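Local coordinates for predicted HD superfamily hydrolase (uncultured Thermotogales bacterium, PDB 2PQ7), which is a predicted metal-dependent hydrolase of the HD superfamily that holds two iron(III) ions and probably uses them for hydrolysis of a substrate not yet identified, at residues H37-M42 with A63-D67; R10-L14 with L56-I61; N44-A49 with I127-A131; D79-A85 with I109-R113; A24-Y28 with D67-P71. All coordinates share one frame; numbering follows the deposited sequence.

Contact 1. Residues H37-M42 with A63-D67. With FE (Fe (III) ion), chain C; FE (Fe (III) ion), chain B.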
# COMPACT_ATOMS: atom_id res chain seq x y z
N HIS A 37 8.56 -4.92 14.14
CA HIS A 37 9.12 -6.04 13.39
C HIS A 37 9.15 -7.33 14.26
O HIS A 37 8.68 -8.40 13.86
CB HIS A 37 10.49 -5.71 12.83
CG HIS A 37 11.28 -6.90 12.43
ND1 HIS A 37 11.03 -7.62 11.27
CD2 HIS A 37 12.27 -7.56 13.08
CE1 HIS A 37 11.90 -8.61 11.19
NE2 HIS A 37 12.66 -8.60 12.28
N THR A 38 9.68 -7.23 15.47
CA THR A 38 9.75 -8.38 16.37
C THR A 38 8.38 -8.98 16.63
O THR A 38 8.19 -10.19 16.60
CB THR A 38 10.46 -7.99 17.69
OG1 THR A 38 11.86 -7.84 17.39
CG2 THR A 38 10.33 -9.04 18.65
N PHE A 39 7.39 -8.13 16.84
CA PHE A 39 6.07 -8.67 17.08
C PHE A 39 5.50 -9.35 15.83
O PHE A 39 4.90 -10.40 15.94
CB PHE A 39 5.12 -7.58 17.55
CG PHE A 39 5.53 -6.96 18.84
CD1 PHE A 39 6.05 -7.73 19.87
CD2 PHE A 39 5.36 -5.60 19.05
CE1 PHE A 39 6.42 -7.16 21.07
CE2 PHE A 39 5.71 -5.02 20.26
CZ PHE A 39 6.24 -5.81 21.28
N ARG A 40 5.76 -8.79 14.65
CA ARG A 40 5.28 -9.44 13.42
C ARG A 40 5.99 -10.78 13.19
O ARG A 40 5.40 -11.75 12.71
CB ARG A 40 5.43 -8.49 12.23
CG ARG A 40 4.51 -7.27 12.36
CD ARG A 40 4.43 -6.49 11.10
NE ARG A 40 5.74 -6.05 10.63
CZ ARG A 40 6.36 -4.91 10.98
NH1 ARG A 40 5.81 -4.02 11.77
NH2 ARG A 40 7.56 -4.69 10.52
N VAL A 41 7.29 -10.82 13.50
CA VAL A 41 8.06 -12.08 13.38
C VAL A 41 7.51 -13.13 14.34
O VAL A 41 7.35 -14.31 14.01
CB VAL A 41 9.57 -11.83 13.56
CG1 VAL A 41 10.36 -13.19 13.55
CG2 VAL A 41 10.08 -10.98 12.43
N MSE A 42 7.19 -12.73 15.56
CA MSE A 42 6.63 -13.69 16.46
C MSE A 42 5.25 -14.18 15.97
O MSE A 42 4.95 -15.37 16.10
CB MSE A 42 6.62 -13.16 17.86
CG MSE A 42 6.09 -14.18 18.80
SE MSE A 42 4.22 -13.85 19.03
CE MSE A 42 4.53 -12.64 20.07
N ALA A 63 11.76 -15.93 18.38
CA ALA A 63 11.30 -14.76 17.65
C ALA A 63 11.31 -13.50 18.50
O ALA A 63 11.71 -12.44 18.04
CB ALA A 63 9.91 -15.00 17.13
N LEU A 64 10.81 -13.60 19.73
CA LEU A 64 10.81 -12.42 20.62
C LEU A 64 12.20 -11.89 20.91
O LEU A 64 12.43 -10.69 20.98
CB LEU A 64 10.05 -12.72 21.91
CG LEU A 64 8.57 -12.45 21.88
CD1 LEU A 64 8.06 -12.81 23.26
CD2 LEU A 64 8.36 -10.93 21.57
N LEU A 65 13.14 -12.82 21.10
CA LEU A 65 14.51 -12.43 21.45
C LEU A 65 15.47 -12.21 20.28
O LEU A 65 16.54 -11.64 20.49
CB LEU A 65 15.12 -13.47 22.37
CG LEU A 65 14.48 -13.53 23.74
CD1 LEU A 65 15.05 -14.71 24.52
CD2 LEU A 65 14.61 -12.25 24.50
N HIS A 66 15.05 -12.56 19.08
CA HIS A 66 16.07 -12.66 18.00
C HIS A 66 16.77 -11.35 17.67
O HIS A 66 17.93 -11.36 17.37
CB HIS A 66 15.53 -13.33 16.75
CG HIS A 66 14.80 -12.41 15.83
ND1 HIS A 66 13.55 -11.90 16.10
CD2 HIS A 66 15.14 -11.92 14.61
CE1 HIS A 66 13.17 -11.12 15.11
NE2 HIS A 66 14.13 -11.11 14.18
N ASP A 67 16.05 -10.24 17.73
CA ASP A 67 16.62 -8.92 17.46
C ASP A 67 16.74 -8.04 18.73
O ASP A 67 16.85 -6.81 18.59
CB ASP A 67 15.77 -8.23 16.42
CG ASP A 67 16.04 -8.73 15.00
OD1 ASP A 67 17.11 -9.32 14.67
OD2 ASP A 67 15.16 -8.47 14.13
FE FE C . 14.52 -9.68 12.52
FE FE B . 18.06 -9.77 12.96
O HOH W 1 13.70 -9.22 19.02
O HOH W 2 16.39 -10.47 12.11
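His37, His66 and Asp67 converge on one iron(III) ion, chain C, as three ligands of the H...HD...D signature that gives the HD domain its name; Asp132 supplies the fourth protein ligand. His37 NE2 binds the metal at 2.2 Å and Asp67 OD2 at 2.1 Å. The carboxylate of Asp67 is a bridge, since its OD1 holds the second iron, chain B, at 2.0 Å, and water 2 also joins the two ions. Around the metal the His37 ring and the Asp67 carboxylate lie nearly coplanar, 26° apart, with OD2 at the ring edge, whereas the two imidazoles meet rim to rim. Hydrogen bonds fix the rings behind their metal bonds. His66 ND1 donates to Ala63 O one turn back at 2.7 Å, and His37 ND1 is held by Asp135, so neither ring can turn easily. Water 1 ties the two segments together: it bonds Thr38 OG1, donates a hydrogen bond to Leu64 O and accepts from Asp67 N. Apolar packing completes the contact. The methyl of Ala63 sits against CA and CB of Met42, a selenomethionine, and Phe39 takes Leu64 CD2 at its ring edge. With CG1 anti to the backbone N (chi1 175°), Val41 touches both the methyl of Ala63 and the ring of His66, its CG1 lying 3.8 Å from His66 CE1.

Contact 2. Residues R10-L14 with L56-I61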
# COMPACT_ATOMS: atom_id res chain seq x y z
N ARG A 10 -0.05 -20.41 27.09
CA ARG A 10 0.79 -21.53 26.64
C ARG A 10 2.26 -21.42 26.87
O ARG A 10 2.95 -22.42 26.92
CB ARG A 10 0.61 -21.74 25.14
CG ARG A 10 -0.68 -22.42 24.78
CD ARG A 10 -0.96 -22.53 23.32
NE ARG A 10 -0.28 -23.63 22.63
CZ ARG A 10 -0.64 -24.09 21.45
NH1 ARG A 10 -1.67 -23.57 20.80
NH2 ARG A 10 0.07 -25.07 20.89
N ILE A 11 2.77 -20.20 27.02
CA ILE A 11 4.23 -20.01 27.07
C ILE A 11 4.69 -19.42 28.37
O ILE A 11 4.35 -18.27 28.67
CB ILE A 11 4.65 -19.13 25.87
CG1 ILE A 11 4.15 -19.76 24.59
CG2 ILE A 11 6.18 -18.92 25.89
CD1 ILE A 11 4.17 -18.89 23.47
N PRO A 12 5.51 -20.17 29.16
CA PRO A 12 5.99 -19.63 30.40
C PRO A 12 6.75 -18.36 30.24
O PRO A 12 7.53 -18.21 29.29
CB PRO A 12 6.96 -20.70 30.93
CG PRO A 12 6.59 -21.89 30.26
CD PRO A 12 6.04 -21.54 28.95
N HIS A 13 6.54 -17.45 31.17
CA HIS A 13 7.27 -16.21 31.27
C HIS A 13 7.12 -15.29 30.10
O HIS A 13 7.87 -14.33 29.99
CB HIS A 13 8.75 -16.47 31.53
CG HIS A 13 8.99 -17.25 32.77
ND1 HIS A 13 8.95 -16.67 34.01
CD2 HIS A 13 9.18 -18.58 32.96
CE1 HIS A 13 9.16 -17.61 34.92
NE2 HIS A 13 9.32 -18.77 34.31
N LEU A 14 6.09 -15.49 29.30
CA LEU A 14 5.94 -14.68 28.12
C LEU A 14 5.79 -13.20 28.41
O LEU A 14 6.35 -12.37 27.73
CB LEU A 14 4.80 -15.18 27.24
CG LEU A 14 4.67 -14.46 25.90
CD1 LEU A 14 5.91 -14.63 25.11
CD2 LEU A 14 3.49 -15.00 25.10
N LEU A 56 6.22 -24.73 19.70
CA LEU A 56 5.78 -23.35 19.72
C LEU A 56 6.55 -22.49 20.73
O LEU A 56 6.84 -21.32 20.45
CB LEU A 56 4.27 -23.32 20.11
CG LEU A 56 3.57 -21.98 20.12
CD1 LEU A 56 3.53 -21.42 18.68
CD2 LEU A 56 2.15 -22.11 20.71
N GLN A 57 6.82 -23.04 21.91
CA GLN A 57 7.51 -22.31 22.96
C GLN A 57 8.88 -21.82 22.45
O GLN A 57 9.22 -20.66 22.63
CB GLN A 57 7.65 -23.13 24.24
CG GLN A 57 6.29 -23.51 24.86
CD GLN A 57 6.40 -24.11 26.24
OE1 GLN A 57 7.49 -24.25 26.80
NE2 GLN A 57 5.24 -24.43 26.83
N LYS A 58 9.64 -22.76 21.89
CA LYS A 58 10.96 -22.40 21.33
C LYS A 58 10.85 -21.34 20.21
O LYS A 58 11.57 -20.39 20.24
CB LYS A 58 11.68 -23.65 20.80
CG LYS A 58 12.23 -24.61 21.85
CD LYS A 58 12.82 -25.91 21.24
CE LYS A 58 13.32 -26.87 22.30
NZ LYS A 58 13.69 -28.19 21.74
N ALA A 59 9.90 -21.53 19.31
CA ALA A 59 9.71 -20.64 18.17
C ALA A 59 9.35 -19.22 18.57
O ALA A 59 9.93 -18.26 18.12
CB ALA A 59 8.71 -21.25 17.24
N ILE A 60 8.39 -19.11 19.50
CA ILE A 60 7.95 -17.83 19.99
C ILE A 60 9.03 -17.06 20.72
O ILE A 60 9.23 -15.87 20.48
CB ILE A 60 6.75 -18.01 20.96
CG1 ILE A 60 5.53 -18.44 20.15
CG2 ILE A 60 6.45 -16.76 21.76
CD1 ILE A 60 5.06 -17.42 19.08
N ILE A 61 9.68 -17.76 21.65
CA ILE A 61 10.74 -17.15 22.46
C ILE A 61 11.91 -16.74 21.56
O ILE A 61 12.42 -15.63 21.70
CB ILE A 61 11.11 -18.01 23.66
CG1 ILE A 61 9.89 -18.03 24.65
CG2 ILE A 61 12.34 -17.50 24.36
CD1 ILE A 61 10.07 -18.96 25.79
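The guanidinium of Arg10 lies with one face over Leu56, whose CD2 methyl sits 3.3 Å from the plane and toward its rim, 3.4 Å from Arg10 NE. The two side chains cross at about a right angle, and the bend of Arg10 at chi3 (81°) turns the flat group onto the methyl. Gln57 brings its amide to the backbone, NE2 3.0 Å from Arg10 O. The amide also lies against Pro12, whose CD is 3.7 Å from Gln57 NE2. Ile11 is buried and carries most of the apolar contact. Its CD1 reaches CG1 and CG2 of Ile60 in the modelled conformer, 3.6 Å from CG2, while the CG2 branch slides past Ile61, 3.9 Å from CD1. Leu14 adds its CD1 against Ile60 CG2 from the start of the next helix. A type II turn from Ile11 to Leu14 carries the chain between helix 4-10 and helix 14-25, and this contact packs that turn onto the first turns of helix 56-65 in the all-helical HD fold. An alanine in place of Gln57 would probably leave Arg10 O without the nearby amide and open a gap beside the Pro12 ring. Ile11, Leu14, Ile60 and Ile61 form a buried apolar layer, continued by Met42 and Phe101 on other helices, so the contact seems to rest mainly on apolar burial, with its polar groups at the margin, where Arg10 is exposed.

Contact 3. Residues N44-A49 with I127-A131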
# COMPACT_ATOMS: atom_id res chain seq x y z
N ASN A 44 4.36 -14.51 12.83
CA ASN A 44 4.71 -15.44 11.75
C ASN A 44 5.21 -16.76 12.33
O ASN A 44 4.83 -17.84 11.88
CB ASN A 44 5.79 -14.87 10.88
CG ASN A 44 5.39 -13.62 10.15
OD1 ASN A 44 4.20 -13.33 9.98
ND2 ASN A 44 6.38 -12.89 9.69
N ALA A 45 6.06 -16.69 13.35
CA ALA A 45 6.58 -17.91 13.97
C ALA A 45 5.49 -18.74 14.63
O ALA A 45 5.56 -19.98 14.59
CB ALA A 45 7.65 -17.57 15.01
N SER A 46 4.50 -18.06 15.20
CA SER A 46 3.37 -18.72 15.85
C SER A 46 2.57 -19.54 14.82
O SER A 46 2.23 -20.71 15.04
CB SER A 46 2.46 -17.68 16.48
OG SER A 46 1.37 -18.29 17.10
N GLU A 47 2.30 -18.92 13.68
CA GLU A 47 1.58 -19.58 12.59
C GLU A 47 2.37 -20.80 12.08
O GLU A 47 1.87 -21.96 12.00
CB GLU A 47 1.39 -18.61 11.42
CG GLU A 47 0.76 -17.25 11.75
N ILE A 48 3.65 -20.57 11.81
CA ILE A 48 4.47 -21.59 11.22
C ILE A 48 4.60 -22.80 12.18
O ILE A 48 4.36 -23.96 11.79
CB ILE A 48 5.84 -21.04 10.85
CG1 ILE A 48 5.71 -20.00 9.73
CG2 ILE A 48 6.78 -22.17 10.44
CD1 ILE A 48 6.95 -19.15 9.58
N ALA A 49 5.01 -22.55 13.42
CA ALA A 49 5.21 -23.64 14.39
C ALA A 49 3.92 -24.44 14.66
O ALA A 49 3.93 -25.67 14.74
CB ALA A 49 5.79 -23.07 15.68
N ILE A 127 12.52 -22.18 11.39
CA ILE A 127 11.26 -21.46 11.58
C ILE A 127 11.53 -19.99 11.84
O ILE A 127 10.88 -19.12 11.23
CB ILE A 127 10.45 -22.06 12.73
CG1 ILE A 127 9.97 -23.46 12.31
CG2 ILE A 127 9.29 -21.15 13.13
CD1 ILE A 127 9.33 -24.23 13.39
N LEU A 128 12.53 -19.69 12.65
CA LEU A 128 12.85 -18.30 12.99
C LEU A 128 13.26 -17.55 11.76
O LEU A 128 12.80 -16.44 11.52
CB LEU A 128 13.97 -18.22 14.04
CG LEU A 128 14.46 -16.80 14.34
CD1 LEU A 128 13.32 -15.90 14.85
CD2 LEU A 128 15.59 -16.84 15.33
N GLN A 129 14.18 -18.14 10.98
CA GLN A 129 14.62 -17.49 9.77
C GLN A 129 13.48 -17.27 8.79
O GLN A 129 13.35 -16.17 8.25
CB GLN A 129 15.77 -18.24 9.14
CG GLN A 129 16.38 -17.46 8.04
CD GLN A 129 17.75 -18.03 7.65
OE1 GLN A 129 17.84 -19.09 7.04
NE2 GLN A 129 18.81 -17.32 7.99
N ASP A 130 12.59 -18.24 8.63
CA ASP A 130 11.46 -18.05 7.78
C ASP A 130 10.58 -16.91 8.28
O ASP A 130 10.12 -16.08 7.48
CB ASP A 130 10.58 -19.31 7.72
CG ASP A 130 11.15 -20.42 6.86
OD1 ASP A 130 12.20 -20.23 6.16
OD2 ASP A 130 10.50 -21.50 6.85
N ALA A 131 10.27 -16.92 9.55
CA ALA A 131 9.41 -15.93 10.18
C ALA A 131 9.95 -14.51 10.03
O ALA A 131 9.20 -13.53 9.80
CB ALA A 131 9.25 -16.28 11.65
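Ile48 reaches across to helix 127-131, and each of its carbons can be followed in turn. CB lies 4.1 Å from Ile127 CG2. The CG2 branch, anti to the backbone N, meets that same methyl more closely, at 3.8 Å, and also touches Ile127 CG1 as the two isoleucines slide past each other in opposite directions. The other branch runs on through CG1, with chi2 at 164°, and carries CD1 to the later turn of the partner helix, where the methyl rests 4.0 Å from Ala131 N and beside Asp130 CB. The carboxylate of Asp130 turns elsewhere, to the backbone N atoms of Trp191 and Thr192. These segments belong to helix 35-52 and helix 123-133 of the helical HD domain, which carry the iron ligands His37 and Asp132; their local axes come within 8.9 Å at an angle of 130°. The small side chains of Ala45 and Ala131 are consistent with this close approach: the Ala131 methyl is set against the backbone of the other helix, 3.6 Å from Ala45 N and in touch with the CB atoms of Asn44 and Ala45. One polar bond joins the pair. Asn44 ND2 donates to Ala131 O at 2.9 Å with an N-H...O angle of 168°, in its own amide plane and on a lone pair of the carbonyl. A leucine in place of Asn44 would probably leave Ala131 O without this donor in a buried setting and remove the polar tie between the helices. The other amide atom, Asn44 OD1, receives a weak bond from Arg202 of helix 193-217.

Contact 4. Residues D79-A85 with I109-R113. With FE (Fe (III) ion), chain B.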
# COMPACT_ATOMS: atom_id res chain seq x y z
N ASP A 79 27.74 -7.54 16.48
CA ASP A 79 26.72 -8.30 15.76
C ASP A 79 25.55 -8.75 16.68
O ASP A 79 25.78 -9.46 17.65
CB ASP A 79 27.34 -9.55 15.14
CG ASP A 79 26.30 -10.54 14.61
OD1 ASP A 79 25.31 -10.20 13.96
OD2 ASP A 79 26.50 -11.74 14.85
N HIS A 80 24.35 -8.35 16.32
CA HIS A 80 23.17 -8.61 17.15
C HIS A 80 22.81 -10.11 17.25
O HIS A 80 22.21 -10.56 18.26
CB HIS A 80 21.97 -7.80 16.73
CG HIS A 80 21.28 -8.26 15.48
ND1 HIS A 80 21.75 -7.99 14.20
CD2 HIS A 80 20.13 -8.95 15.31
CE1 HIS A 80 20.93 -8.51 13.31
NE2 HIS A 80 19.91 -9.08 13.96
N ALA A 81 23.14 -10.89 16.24
CA ALA A 81 22.84 -12.33 16.29
C ALA A 81 23.70 -13.00 17.37
O ALA A 81 23.23 -13.82 18.18
CB ALA A 81 23.07 -12.95 14.90
N GLU A 82 25.00 -12.66 17.42
CA GLU A 82 25.92 -13.21 18.44
C GLU A 82 25.58 -12.74 19.86
O GLU A 82 25.59 -13.53 20.85
CB GLU A 82 27.40 -12.80 18.17
CG GLU A 82 28.00 -13.38 16.89
N SER A 83 25.31 -11.39 19.83
CA SER A 83 24.98 -10.77 21.11
C SER A 83 23.65 -11.25 21.68
O SER A 83 23.52 -11.41 22.90
CB SER A 83 24.95 -9.26 20.95
OG SER A 83 24.95 -8.65 22.22
N GLY A 84 22.67 -11.40 20.79
CA GLY A 84 21.33 -11.91 21.14
C GLY A 84 21.38 -13.35 21.60
O GLY A 84 20.72 -13.73 22.54
N ALA A 85 22.18 -14.18 20.98
CA ALA A 85 22.34 -15.57 21.41
C ALA A 85 22.95 -15.67 22.77
O ALA A 85 22.50 -16.45 23.60
CB ALA A 85 23.20 -16.29 20.37
N ILE A 109 18.96 -18.07 17.35
CA ILE A 109 19.19 -16.65 17.25
C ILE A 109 20.55 -16.39 16.62
O ILE A 109 20.75 -15.51 15.80
CB ILE A 109 19.11 -16.00 18.64
CG1 ILE A 109 17.65 -16.13 19.18
CG2 ILE A 109 19.60 -14.51 18.63
CD1 ILE A 109 17.50 -15.74 20.66
N ARG A 110 21.51 -17.19 17.05
CA ARG A 110 22.87 -17.02 16.55
C ARG A 110 22.95 -17.19 15.05
O ARG A 110 23.78 -16.53 14.39
CB ARG A 110 23.78 -18.02 17.22
CG ARG A 110 25.27 -17.85 16.91
CD ARG A 110 26.08 -18.88 17.65
NE ARG A 110 25.93 -18.74 19.09
CZ ARG A 110 26.73 -18.05 19.90
NH1 ARG A 110 27.81 -17.41 19.43
NH2 ARG A 110 26.44 -18.01 21.21
N SER A 111 22.11 -18.05 14.50
CA SER A 111 22.12 -18.39 13.07
C SER A 111 21.19 -17.59 12.17
O SER A 111 21.20 -17.77 10.95
CB SER A 111 21.73 -19.87 12.90
OG SER A 111 22.51 -20.70 13.72
N HIS A 112 20.37 -16.71 12.74
CA HIS A 112 19.30 -16.11 11.97
C HIS A 112 19.59 -15.18 10.80
O HIS A 112 18.73 -15.04 9.95
CB HIS A 112 18.23 -15.49 12.90
CG HIS A 112 18.48 -14.06 13.29
ND1 HIS A 112 19.17 -13.70 14.43
CD2 HIS A 112 18.08 -12.90 12.71
CE1 HIS A 112 19.20 -12.37 14.51
NE2 HIS A 112 18.54 -11.86 13.48
N ARG A 113 20.76 -14.59 10.76
CA ARG A 113 21.08 -13.72 9.61
C ARG A 113 21.45 -14.51 8.35
O ARG A 113 21.98 -15.62 8.46
CB ARG A 113 22.23 -12.78 9.90
CG ARG A 113 22.08 -11.86 11.05
CD ARG A 113 22.50 -10.45 10.57
NE ARG A 113 23.52 -9.82 11.39
CZ ARG A 113 23.80 -8.52 11.35
NH1 ARG A 113 23.12 -7.68 10.57
NH2 ARG A 113 24.77 -8.04 12.13
FE FE B . 18.06 -9.77 12.96
O HOH W 2 16.39 -10.47 12.11
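His80 and His112 both place CG between the backbone N and the carbonyl carbon (chi1 75° and 88°), which folds each ring back over its own backbone and brings the two NE2 atoms to 3.1 Å. Neither donates to the other, because both are ligands of the iron of chain B. The rings are oblique to one another, with His80 NE2 at the edge of the His112 ring. On the far side of each imidazole a hydrogen bond sets its rotation: His112 ND1 donates to a lone pair of Ile109 O, in the carbonyl plane at 2.8 Å, and His80 ND1 bonds Glu73. Arg113 lays its guanidinium face on His80 CE1, CZ 3.5 Å away, with the planes 62° apart. The same guanidinium grips Asp79 side-on, NE and NH2 both reaching OD1 from one face of the carboxylate, with NH2 at 2.9 Å in a salt bridge. Asp79 is also the N-cap of helix 80-91: OD2 takes the backbone N of Glu82 from above the carboxylate plane, and OD1 receives a weak bond from Ala81 N. Farther along, Ala85 CB packs 3.6 Å from Arg110 CB and beneath that residue's guanidinium face, while Ile109 CG2 lies on the backbone of Gly84 and Ala85. In this HD domain the contact joins the start of helix 80-91 to the end of helix 99-111; Glu73 of helix 70-76 links His80 and Arg113, and Leu128 and Asp132 of helix 123-133 pack on His112.

Contact 5. Residues A24-Y28 with D67-P71. With FE (Fe (III) ion), chain C; FE (Fe (III) ion), chain B; PO4 (phosphate ion), chain E; PO4 (phosphate ion), chain F.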
# COMPACT_ATOMS: atom_id res chain seq x y z
N ALA A 24 14.08 -3.08 25.93
CA ALA A 24 15.28 -3.03 25.06
C ALA A 24 15.15 -2.08 23.90
O ALA A 24 16.13 -1.47 23.43
CB ALA A 24 15.59 -4.44 24.55
N PHE A 25 13.93 -2.01 23.36
CA PHE A 25 13.64 -1.19 22.19
C PHE A 25 13.21 0.25 22.50
O PHE A 25 13.01 1.03 21.57
CB PHE A 25 12.59 -1.85 21.28
CG PHE A 25 13.16 -2.93 20.41
CD1 PHE A 25 13.24 -4.24 20.84
CD2 PHE A 25 13.62 -2.60 19.16
CE1 PHE A 25 13.74 -5.25 20.01
CE2 PHE A 25 14.20 -3.58 18.32
CZ PHE A 25 14.27 -4.91 18.77
N LYS A 26 13.11 0.60 23.77
CA LYS A 26 12.64 1.92 24.20
C LYS A 26 13.57 2.92 23.56
O LYS A 26 14.77 2.81 23.73
CB LYS A 26 12.68 2.00 25.72
CG LYS A 26 12.11 3.28 26.29
CD LYS A 26 11.69 3.11 27.76
N ASP A 27 13.04 3.86 22.79
CA ASP A 27 13.92 4.84 22.10
C ASP A 27 14.84 4.30 20.96
O ASP A 27 15.88 4.88 20.66
CB ASP A 27 14.79 5.62 23.11
N TYR A 28 14.47 3.18 20.36
CA TYR A 28 15.13 2.71 19.15
C TYR A 28 13.99 2.70 18.13
O TYR A 28 13.15 1.79 18.13
CB TYR A 28 15.70 1.32 19.31
CG TYR A 28 16.34 0.81 18.05
CD1 TYR A 28 17.45 1.43 17.51
CD2 TYR A 28 15.84 -0.30 17.39
CE1 TYR A 28 18.04 0.95 16.35
CE2 TYR A 28 16.45 -0.80 16.25
CZ TYR A 28 17.54 -0.17 15.74
OH TYR A 28 18.12 -0.64 14.62
N ASP A 67 16.05 -10.24 17.73
CA ASP A 67 16.62 -8.92 17.46
C ASP A 67 16.74 -8.04 18.73
O ASP A 67 16.85 -6.81 18.59
CB ASP A 67 15.77 -8.23 16.42
CG ASP A 67 16.04 -8.73 15.00
OD1 ASP A 67 17.11 -9.32 14.67
OD2 ASP A 67 15.16 -8.47 14.13
N ILE A 68 16.76 -8.66 19.92
CA ILE A 68 16.78 -7.88 21.15
C ILE A 68 18.07 -7.07 21.29
O ILE A 68 18.06 -6.02 21.91
CB ILE A 68 16.47 -8.73 22.38
CG1 ILE A 68 15.94 -7.82 23.53
CG2 ILE A 68 17.68 -9.57 22.84
CD1 ILE A 68 15.62 -8.54 24.80
N LYS A 69 19.13 -7.48 20.57
CA LYS A 69 20.38 -6.75 20.61
C LYS A 69 20.56 -5.87 19.37
O LYS A 69 21.67 -5.34 19.13
CB LYS A 69 21.55 -7.68 20.88
CG LYS A 69 21.61 -8.22 22.27
CD LYS A 69 22.13 -7.17 23.24
CE LYS A 69 22.11 -7.75 24.64
NZ LYS A 69 22.74 -6.83 25.60
N ARG A 70 19.51 -5.67 18.62
CA ARG A 70 19.59 -4.74 17.47
C ARG A 70 19.91 -3.31 17.91
O ARG A 70 20.76 -2.65 17.32
CB ARG A 70 18.33 -4.75 16.61
CG ARG A 70 18.40 -5.57 15.40
CD ARG A 70 19.21 -4.87 14.35
NE ARG A 70 19.25 -5.63 13.11
CZ ARG A 70 19.98 -5.30 12.06
NH1 ARG A 70 20.75 -4.23 12.09
NH2 ARG A 70 19.96 -6.07 10.98
N PRO A 71 19.20 -2.82 18.92
CA PRO A 71 19.56 -1.48 19.37
C PRO A 71 21.01 -1.40 19.83
O PRO A 71 21.72 -0.44 19.51
CB PRO A 71 18.58 -1.27 20.55
CG PRO A 71 17.39 -2.10 20.18
CD PRO A 71 17.98 -3.33 19.57
FE FE C . 14.52 -9.68 12.52
FE FE B . 18.06 -9.77 12.96
P PO4 E . 16.54 -7.29 11.37
O1 PO4 E . 17.13 -6.86 10.05
O2 PO4 E . 16.04 -6.01 12.07
O3 PO4 E . 17.67 -7.90 12.20
O4 PO4 E . 15.29 -8.13 11.10
P PO4 F . 19.03 -9.70 9.79
O1 PO4 F . 19.76 -8.40 9.47
O2 PO4 F . 17.56 -9.60 9.43
O3 PO4 F . 19.19 -10.08 11.25
O4 PO4 F . 19.67 -10.77 8.95
O HOH W 3 21.09 -2.34 14.42
O HOH W 2 16.39 -10.47 12.11
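A type II turn from Phe25 to Tyr28, leaving the end of one helix, faces a type I turn from Asp67 to Arg70 that leads into the next, with Tyr28 and Pro71 6.1 Å apart at their CA atoms. Pro71 is gripped by two aromatic rings. Its CA stands over the centre of the Tyr28 ring at 4.0 Å from the centroid, a CH-pi contact 9° off the normal, and its CG lies over a face of Phe25, offset toward the rim. Phe25 CZ reaches Asp67 O at 3.2 Å, and the methyl of Ala24 meets Ile68 CG1 at 3.5 Å. Bent at chi2 (-77°), Arg70 places its guanidinium at the di-iron site, where phosphate E bridges the ions; NE donates to O3 of phosphate E at 2.9 Å, and NH2 adds a second bond there and a weak one to O1 of phosphate F. Both phosphates probably come from the crystallisation liquor, yet may mark an anion pocket. Water 3 joins Arg70 O and NH1. The contact sets helix 14-25 against the start of helix 70-76 in the HD fold, while Ile35 and Thr38 of helix 35-52 cover Phe25 and Tyr87 of helix 80-91 packs on Ile68.

How the contacts relate
From the N terminus, the turn after helix 4-10 opens contact 2, which closes on helix 56-65. Contact 5 opens at the end of helix 14-25 and closes at residues 67-71, just past helix 56-65, so the two loops cross. Helix 35-52 opens contacts 1 and 3. Contact 1 crosses contact 2 and closes at residues 63-67, sharing Asp67 with contact 5; contact 3 closes on helix 123-133 and crosses contacts 1, 2 and 5. The loop of contact 3 encloses contact 4, helix 80-91 with helix 99-111. Contacts 1, 4 and 5 meet at the iron pair, while contacts 2 and 3 pack helix 56-65 on the N-terminal turn and helix 35-52 on helix 123-133.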